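Local coordinates for protein diol-dehydratase (Roseburia inulinivorans, PDB 5I2A) that catalyses the dehydration of 1,2-propanediol without vitamin B12, as a lyase of the glycyl radical enzyme family, at residues N791-D794 against R795-L799; V813-G817 against Y818-F822; K827-Q830 against D831-K835. One frame throughout, in Å; residues are numbered along the deposited sequence.

How the contacts relate
The three contacts follow one another along the chain, each closing before the next opens, so none nests in or crosses another. Contact 1 closes the turn from strand 787-792 into helix 795-803. Contact 2 then closes the hairpin of strands 812-814 and 819-821, with G817 in its turn. Contact 3 closes no loop and lies within helix 827-835. In space the three are neighbours. N791 of contact 1 accepts a probable hydrogen bond through OD1 from R814 N of contact 2, and Q830 NE2 of contact 3 reaches F822 O. L798 packs on V813 and on I834, and V813 and F822 meet I833 and I834, so the two helices and the hairpin pack together.

Contact 1 of 3, residues N791-D794 against R795-L799; sequences NVVD and RATLL
V793 lays both its methyls against the first turn of helix 795-803, V793 CG2 touching L798 CD2 at 3.9 Å and V793 CG1 approaching L798 CD1 at 4.0 Å. The side chains cross at about a right angle, and each valine methyl has a different leucine methyl nearest to it. V793 CG2 also meets T797 CB at 3.9 Å; with this methyl anti to the backbone N and CG1 at chi1 68°, both point onto the helix.

D794 takes the N-cap position and spreads its carboxylate across the helix start. D794 OD1 accepts a short bond of 2.6 Å from T797 OG1, which arrives on the syn side, 24° out of the carboxylate plane. D794 OD2 takes a weak capping bond from A796 N at 3.1 Å and lies close to A796 CB. With CG set between its own backbone N and carbonyl carbon, chi1 85°, the group bends back over the helix start, and the short bond at OD1, with the weak one at OD2, would tend to limit its rotation. The backbone adds a weak bond from T797 N to D794 O, 3.2 Å long. A carboxylate here would probably also interact favourably with the positive end of the helix dipole.

L798 is the buried member and continues inward to V813 and I834. Pairing of the residue before the N-cap with the fourth residue of the helix, V793 with L798, is the hydrophobic staple, and together with the aspartate N-cap it is characteristic of a helix beginning, here after strand 787-792, which pairs with strand 756-759.

Contact 2 of 3, residues V813-G817 against Y818-F822; sequences VRVAG and YSALF
Strands 812-814 and 819-821 run antiparallel, with V813 and A820 forming a hydrogen-bonded pair, V813 N to A820 O 2.9 Å, while R814 and S819 form the non-hydrogen-bonded pair beyond it. This beta hairpin is the glycyl radical loop of the family: G817, in its turn, is the residue predicted to carry the radical, which is absent from this structure. At the turn V815 N donates to Y818 O at 2.9 Å. The positive phi of G817, 87°, would jam a CB against the carbonyl O of A816.

R814 and S819 share one face of the hairpin. The arginine chain bends at chi2, 61°, and brings its guanidinium back over the turn, where Y818 N sits 3.2 Å above the centre of one face of the R814 guanidinium plane. R814 NH1 then donates to S819 OG at 3.1 Å, almost straight at 162° and within the guanidinium plane, and S819 OG has a further partner in I405 O. R814 NE is also bonded to Q789 OE1, the same oxygen that G817 N uses, so one glutamine links R814 to the backbone of G817.

V813 and A820 share the opposite face, and V815 CG2 meets A820 CB there. V815 places CB over a face of the Y818 ring, a CH-pi contact 3.9 Å from the centroid. Y818 OH is hydrogen-bonded to A339 O, and F344 meets the ring edge-to-face. V813 CG1 packs obliquely on F822 CD1 at 3.7 Å, with CG2 near the edge of that ring. At the edge of the tyrosine, A816 O lies 3.3 Å from Y818 CD1.

Contact 3 of 3, residues K827-Q830 against D831-K835; sequences KSLQ and DDIIK
K827 reaches along helix 827-835 to D831, one turn on: from CB its chain leaves with CG anti to the backbone N, chi1 179°, and K827 CG comes within 3.6 Å of D831 OD2. K827 CD passes 4.1 Å from D831 OD2. K827 CE closes in again, to 3.4 Å from D831 OD2, and the bend at chi4, 49°, turns NZ onto the carboxylate. There K827 NZ donates to D831 OD2 at 3.0 Å, using the syn lone pair of the oxygen, and weakly to D831 OD1 at 3.3 Å. This is the i to i+4 salt bridge of an alpha helix, spanning the same turn as the backbone bond from D831 N to K827 O. D831 OD1 also receives Q802 NE2 of the neighbouring helix 795-803, a second partner for the carboxylate beside K827. With an alanine at D831, the K827 ammonium would probably lose its charged mate and Q802 NE2 one of its acceptors.

On another side of the helix L829 CG meets I833 CD1 at 4.3 Å, again four residues apart. Q830 sends its amide inward, NE2 to F822 O and OE1 to Q802 NE2, while its own carbonyl accepts from I834 N. D832 makes a second charged pair, K835 NZ meeting the anti lone pair of D832 OD1 at 2.8 Å, and turns OD2 to N699 ND2.

Contact 1 of 3, residues N791-D794 against R795-L799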
loop_
_atom_site.group_PDB
_atom_site.type_symbol
_atom_site.label_atom_id
_atom_site.label_comp_id
_atom_site.label_asym_id
_atom_site.label_seq_id
_atom_site.Cartn_x
_atom_site.Cartn_y
_atom_site.Cartn_z
ATOM N N ASN A 791 -11.495 37.314 -25.008
ATOM C CA ASN A 791 -11.542 37.227 -26.459
ATOM C C ASN A 791 -11.611 38.638 -27.006
ATOM O O ASN A 791 -12.258 39.503 -26.416
ATOM C CB ASN A 791 -12.755 36.432 -26.937
ATOM C CG ASN A 791 -12.467 34.965 -27.084
ATOM O OD1 ASN A 791 -11.561 34.568 -27.821
ATOM N ND2 ASN A 791 -13.227 34.139 -26.359
ATOM N N VAL A 792 -10.942 38.877 -28.123
ATOM C CA VAL A 792 -11.076 40.154 -28.829
ATOM C C VAL A 792 -11.302 39.829 -30.301
ATOM O O VAL A 792 -10.374 39.476 -31.010
ATOM C CB VAL A 792 -9.845 41.059 -28.655
ATOM C CG1 VAL A 792 -10.043 42.391 -29.422
ATOM C CG2 VAL A 792 -9.589 41.342 -27.160
ATOM N N VAL A 793 -12.551 39.899 -30.731
ATOM C CA VAL A 793 -12.928 39.381 -32.041
ATOM C C VAL A 793 -14.330 39.856 -32.372
ATOM O O VAL A 793 -15.148 40.076 -31.485
ATOM C CB VAL A 793 -12.840 37.821 -32.077
ATOM C CG1 VAL A 793 -13.906 37.199 -31.192
ATOM C CG2 VAL A 793 -12.910 37.280 -33.516
ATOM N N ASP A 794 -14.619 40.059 -33.645
ATOM C CA ASP A 794 -15.980 40.428 -33.983
ATOM C C ASP A 794 -16.728 39.177 -34.445
ATOM O O ASP A 794 -16.116 38.198 -34.876
ATOM C CB ASP A 794 -16.014 41.527 -35.044
ATOM C CG ASP A 794 -15.909 40.988 -36.431
ATOM O OD1 ASP A 794 -14.825 40.504 -36.809
ATOM O OD2 ASP A 794 -16.933 41.036 -37.142
ATOM N N ARG A 795 -18.048 39.228 -34.334
ATOM C CA ARG A 795 -18.927 38.099 -34.617
ATOM C C ARG A 795 -18.794 37.591 -36.056
ATOM O O ARG A 795 -18.789 36.386 -36.296
ATOM C CB ARG A 795 -20.382 38.499 -34.332
ATOM C CG ARG A 795 -21.394 37.387 -34.551
ATOM C CD ARG A 795 -22.825 37.879 -34.395
ATOM N NE ARG A 795 -23.771 36.784 -34.603
ATOM C CZ ARG A 795 -24.085 35.880 -33.674
ATOM N NH1 ARG A 795 -24.949 34.921 -33.962
ATOM N NH2 ARG A 795 -23.554 35.943 -32.453
ATOM N N ALA A 796 -18.649 38.513 -37.002
ATOM C CA ALA A 796 -18.566 38.148 -38.419
ATOM C C ALA A 796 -17.369 37.251 -38.689
ATOM O O ALA A 796 -17.437 36.343 -39.519
ATOM C CB ALA A 796 -18.502 39.395 -39.289
ATOM N N THR A 797 -16.281 37.493 -37.967
ATOM C CA THR A 797 -15.073 36.693 -38.131
ATOM C C THR A 797 -15.298 35.240 -37.716
ATOM O O THR A 797 -14.894 34.313 -38.416
ATOM C CB THR A 797 -13.901 37.268 -37.316
ATOM O OG1 THR A 797 -13.528 38.539 -37.851
ATOM C CG2 THR A 797 -12.701 36.336 -37.364
ATOM N N LEU A 798 -15.955 35.043 -36.585
ATOM C CA LEU A 798 -16.188 33.691 -36.092
ATOM C C LEU A 798 -17.173 32.946 -36.989
ATOM O O LEU A 798 -16.960 31.781 -37.281
ATOM C CB LEU A 798 -16.695 33.715 -34.650
ATOM C CG LEU A 798 -15.755 34.313 -33.590
ATOM C CD1 LEU A 798 -16.375 34.174 -32.224
ATOM C CD2 LEU A 798 -14.394 33.659 -33.617
ATOM N N LEU A 799 -18.241 33.619 -37.420
ATOM C CA LEU A 799 -19.206 33.011 -38.344
ATOM C C LEU A 799 -18.548 32.635 -39.668
ATOM O O LEU A 799 -18.773 31.546 -40.172
ATOM C CB LEU A 799 -20.397 33.941 -38.597
ATOM C CG LEU A 799 -21.280 34.212 -37.374
ATOM C CD1 LEU A 799 -22.356 35.244 -37.683
ATOM C CD2 LEU A 799 -21.908 32.916 -36.861
#

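Contact 2 of 3, residues V813-G817 against Y818-F822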
loop_
_atom_site.group_PDB
_atom_site.type_symbol
_atom_site.label_atom_id
_atom_site.label_comp_id
_atom_site.label_asym_id
_atom_site.label_seq_id
_atom_site.Cartn_x
_atom_site.Cartn_y
_atom_site.Cartn_z
ATOM N N VAL A 813 -8.941 31.366 -30.634
ATOM C CA VAL A 813 -9.875 32.006 -29.712
ATOM C C VAL A 813 -9.567 31.587 -28.289
ATOM O O VAL A 813 -8.957 30.543 -28.064
ATOM C CB VAL A 813 -11.340 31.665 -30.002
ATOM C CG1 VAL A 813 -11.767 32.231 -31.352
ATOM C CG2 VAL A 813 -11.570 30.139 -29.919
ATOM N N ARG A 814 -10.001 32.406 -27.339
ATOM C CA ARG A 814 -9.964 32.043 -25.938
ATOM C C ARG A 814 -11.131 31.126 -25.632
ATOM O O ARG A 814 -12.272 31.480 -25.925
ATOM C CB ARG A 814 -10.033 33.282 -25.040
ATOM C CG ARG A 814 -9.700 32.985 -23.584
ATOM C CD ARG A 814 -8.266 32.451 -23.450
ATOM N NE ARG A 814 -7.855 32.250 -22.052
ATOM C CZ ARG A 814 -6.646 31.845 -21.678
ATOM N NH1 ARG A 814 -5.716 31.575 -22.590
ATOM N NH2 ARG A 814 -6.361 31.703 -20.388
ATOM N N VAL A 815 -10.860 29.958 -25.049
ATOM C CA VAL A 815 -11.941 29.078 -24.611
ATOM C C VAL A 815 -12.281 29.393 -23.146
ATOM O O VAL A 815 -13.128 30.229 -22.883
ATOM C CB VAL A 815 -11.577 27.575 -24.787
ATOM C CG1 VAL A 815 -12.745 26.695 -24.399
ATOM C CG2 VAL A 815 -11.174 27.297 -26.222
ATOM N N ALA A 816 -11.621 28.732 -22.197
ATOM C CA ALA A 816 -11.713 29.159 -20.796
ATOM C C ALA A 816 -10.486 28.700 -20.027
ATOM O O ALA A 816 -10.361 27.531 -19.691
ATOM C CB ALA A 816 -12.984 28.628 -20.146
ATOM N N GLY A 817 -9.569 29.624 -19.776
ATOM C CA GLY A 817 -8.349 29.304 -19.065
ATOM C C GLY A 817 -7.261 28.811 -19.993
ATOM O O GLY A 817 -6.175 28.461 -19.539
ATOM N N TYR A 818 -7.571 28.794 -21.294
ATOM C CA TYR A 818 -6.646 28.380 -22.342
ATOM C C TYR A 818 -7.151 28.856 -23.683
ATOM O O TYR A 818 -8.330 29.158 -23.829
ATOM C CB TYR A 818 -6.466 26.854 -22.388
ATOM C CG TYR A 818 -7.669 26.074 -22.897
ATOM C CD1 TYR A 818 -8.829 25.966 -22.134
ATOM C CD2 TYR A 818 -7.635 25.424 -24.132
ATOM C CE1 TYR A 818 -9.930 25.224 -22.579
ATOM C CE2 TYR A 818 -8.735 24.685 -24.596
ATOM C CZ TYR A 818 -9.872 24.579 -23.813
ATOM O OH TYR A 818 -10.958 23.852 -24.255
ATOM N N SER A 819 -6.251 28.894 -24.654
ATOM C CA SER A 819 -6.591 29.285 -26.011
ATOM C C SER A 819 -6.500 28.079 -26.921
ATOM O O SER A 819 -5.843 27.094 -26.592
ATOM C CB SER A 819 -5.664 30.399 -26.495
ATOM O OG SER A 819 -5.825 31.555 -25.681
ATOM N N ALA A 820 -7.164 28.154 -28.066
ATOM C CA ALA A 820 -7.169 27.047 -28.996
ATOM C C ALA A 820 -7.406 27.532 -30.424
ATOM O O ALA A 820 -7.900 28.645 -30.646
ATOM C CB ALA A 820 -8.227 26.030 -28.591
ATOM N N LEU A 821 -7.025 26.705 -31.387
ATOM C CA LEU A 821 -7.326 26.987 -32.782
ATOM C C LEU A 821 -8.827 26.781 -33.000
ATOM O O LEU A 821 -9.356 25.695 -32.754
ATOM C CB LEU A 821 -6.485 26.094 -33.703
ATOM C CG LEU A 821 -5.001 26.483 -33.748
ATOM C CD1 LEU A 821 -4.158 25.348 -34.273
ATOM C CD2 LEU A 821 -4.825 27.736 -34.625
ATOM N N PHE A 822 -9.502 27.841 -33.421
ATOM C CA PHE A 822 -10.963 27.846 -33.573
ATOM C C PHE A 822 -11.484 26.726 -34.457
ATOM O O PHE A 822 -12.500 26.098 -34.141
ATOM C CB PHE A 822 -11.436 29.187 -34.141
ATOM C CG PHE A 822 -12.936 29.349 -34.158
ATOM C CD1 PHE A 822 -13.644 29.524 -32.986
ATOM C CD2 PHE A 822 -13.634 29.317 -35.351
ATOM C CE1 PHE A 822 -15.026 29.676 -32.995
ATOM C CE2 PHE A 822 -15.009 29.470 -35.372
ATOM C CZ PHE A 822 -15.708 29.647 -34.194
#

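Contact 3 of 3, residues K827-Q830 against D831-K835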
loop_
_atom_site.group_PDB
_atom_site.type_symbol
_atom_site.label_atom_id
_atom_site.label_comp_id
_atom_site.label_asym_id
_atom_site.label_seq_id
_atom_site.Cartn_x
_atom_site.Cartn_y
_atom_site.Cartn_z
ATOM N N LYS A 827 -18.486 22.143 -33.640
ATOM C CA LYS A 827 -19.523 23.145 -33.848
ATOM C C LYS A 827 -20.198 23.583 -32.545
ATOM O O LYS A 827 -20.459 24.771 -32.341
ATOM C CB LYS A 827 -20.590 22.627 -34.816
ATOM C CG LYS A 827 -21.697 23.637 -35.023
ATOM C CD LYS A 827 -22.787 23.138 -35.957
ATOM C CE LYS A 827 -24.020 24.039 -35.849
ATOM N NZ LYS A 827 -23.647 25.488 -35.965
ATOM N N SER A 828 -20.498 22.633 -31.666
ATOM C CA SER A 828 -21.193 22.992 -30.434
ATOM C C SER A 828 -20.325 23.902 -29.542
ATOM O O SER A 828 -20.827 24.828 -28.908
ATOM C CB SER A 828 -21.640 21.734 -29.675
ATOM O OG SER A 828 -20.534 20.945 -29.282
ATOM N N LEU A 829 -19.024 23.656 -29.499
ATOM C CA LEU A 829 -18.147 24.510 -28.694
ATOM C C LEU A 829 -17.950 25.868 -29.377
ATOM O O LEU A 829 -17.999 26.905 -28.731
ATOM C CB LEU A 829 -16.804 23.823 -28.441
ATOM C CG LEU A 829 -15.769 24.629 -27.648
ATOM C CD1 LEU A 829 -16.333 25.119 -26.322
ATOM C CD2 LEU A 829 -14.546 23.772 -27.417
ATOM N N GLN A 830 -17.736 25.850 -30.690
ATOM C CA GLN A 830 -17.681 27.093 -31.462
ATOM C C GLN A 830 -18.924 27.941 -31.236
ATOM O O GLN A 830 -18.824 29.140 -31.016
ATOM C CB GLN A 830 -17.545 26.807 -32.957
ATOM C CG GLN A 830 -16.219 26.204 -33.402
ATOM C CD GLN A 830 -16.214 25.960 -34.905
ATOM O OE1 GLN A 830 -17.271 25.927 -35.525
ATOM N NE2 GLN A 830 -15.034 25.783 -35.490
ATOM N N ASP A 831 -20.097 27.315 -31.293
ATOM C CA ASP A 831 -21.343 28.049 -31.077
ATOM C C ASP A 831 -21.409 28.667 -29.681
ATOM O O ASP A 831 -21.927 29.761 -29.519
ATOM C CB ASP A 831 -22.565 27.151 -31.279
ATOM C CG ASP A 831 -22.785 26.761 -32.740
ATOM O OD1 ASP A 831 -22.143 27.350 -33.639
ATOM O OD2 ASP A 831 -23.630 25.877 -32.978
ATOM N N ASP A 832 -20.911 27.948 -28.674
ATOM C CA ASP A 832 -20.920 28.475 -27.319
ATOM C C ASP A 832 -20.076 29.748 -27.254
ATOM O O ASP A 832 -20.470 30.740 -26.661
ATOM C CB ASP A 832 -20.404 27.442 -26.308
ATOM C CG ASP A 832 -20.681 27.857 -24.864
ATOM O OD1 ASP A 832 -21.843 28.165 -24.552
ATOM O OD2 ASP A 832 -19.742 27.885 -24.046
ATOM N N ILE A 833 -18.911 29.701 -27.885
ATOM C CA ILE A 833 -17.985 30.823 -27.880
ATOM C C ILE A 833 -18.586 32.011 -28.636
ATOM O O ILE A 833 -18.504 33.154 -28.183
ATOM C CB ILE A 833 -16.629 30.397 -28.480
ATOM C CG1 ILE A 833 -15.976 29.354 -27.556
ATOM C CG2 ILE A 833 -15.712 31.608 -28.693
ATOM C CD1 ILE A 833 -14.658 28.795 -28.038
ATOM N N ILE A 834 -19.246 31.724 -29.753
ATOM C CA ILE A 834 -19.860 32.766 -30.565
ATOM C C ILE A 834 -20.990 33.498 -29.843
ATOM O O ILE A 834 -21.103 34.711 -29.955
ATOM C CB ILE A 834 -20.387 32.179 -31.904
ATOM C CG1 ILE A 834 -19.204 31.834 -32.816
ATOM C CG2 ILE A 834 -21.314 33.161 -32.591
ATOM C CD1 ILE A 834 -19.563 30.955 -34.026
ATOM N N LYS A 835 -21.825 32.790 -29.088
ATOM C CA LYS A 835 -22.951 33.482 -28.481
ATOM C C LYS A 835 -22.584 34.227 -27.190
ATOM O O LYS A 835 -23.430 34.908 -26.627
ATOM C CB LYS A 835 -24.110 32.520 -28.214
ATOM C CG LYS A 835 -24.014 31.737 -26.935
ATOM C CD LYS A 835 -25.335 31.026 -26.632
ATOM C CE LYS A 835 -25.212 30.182 -25.352
ATOM N NZ LYS A 835 -24.344 28.977 -25.541
#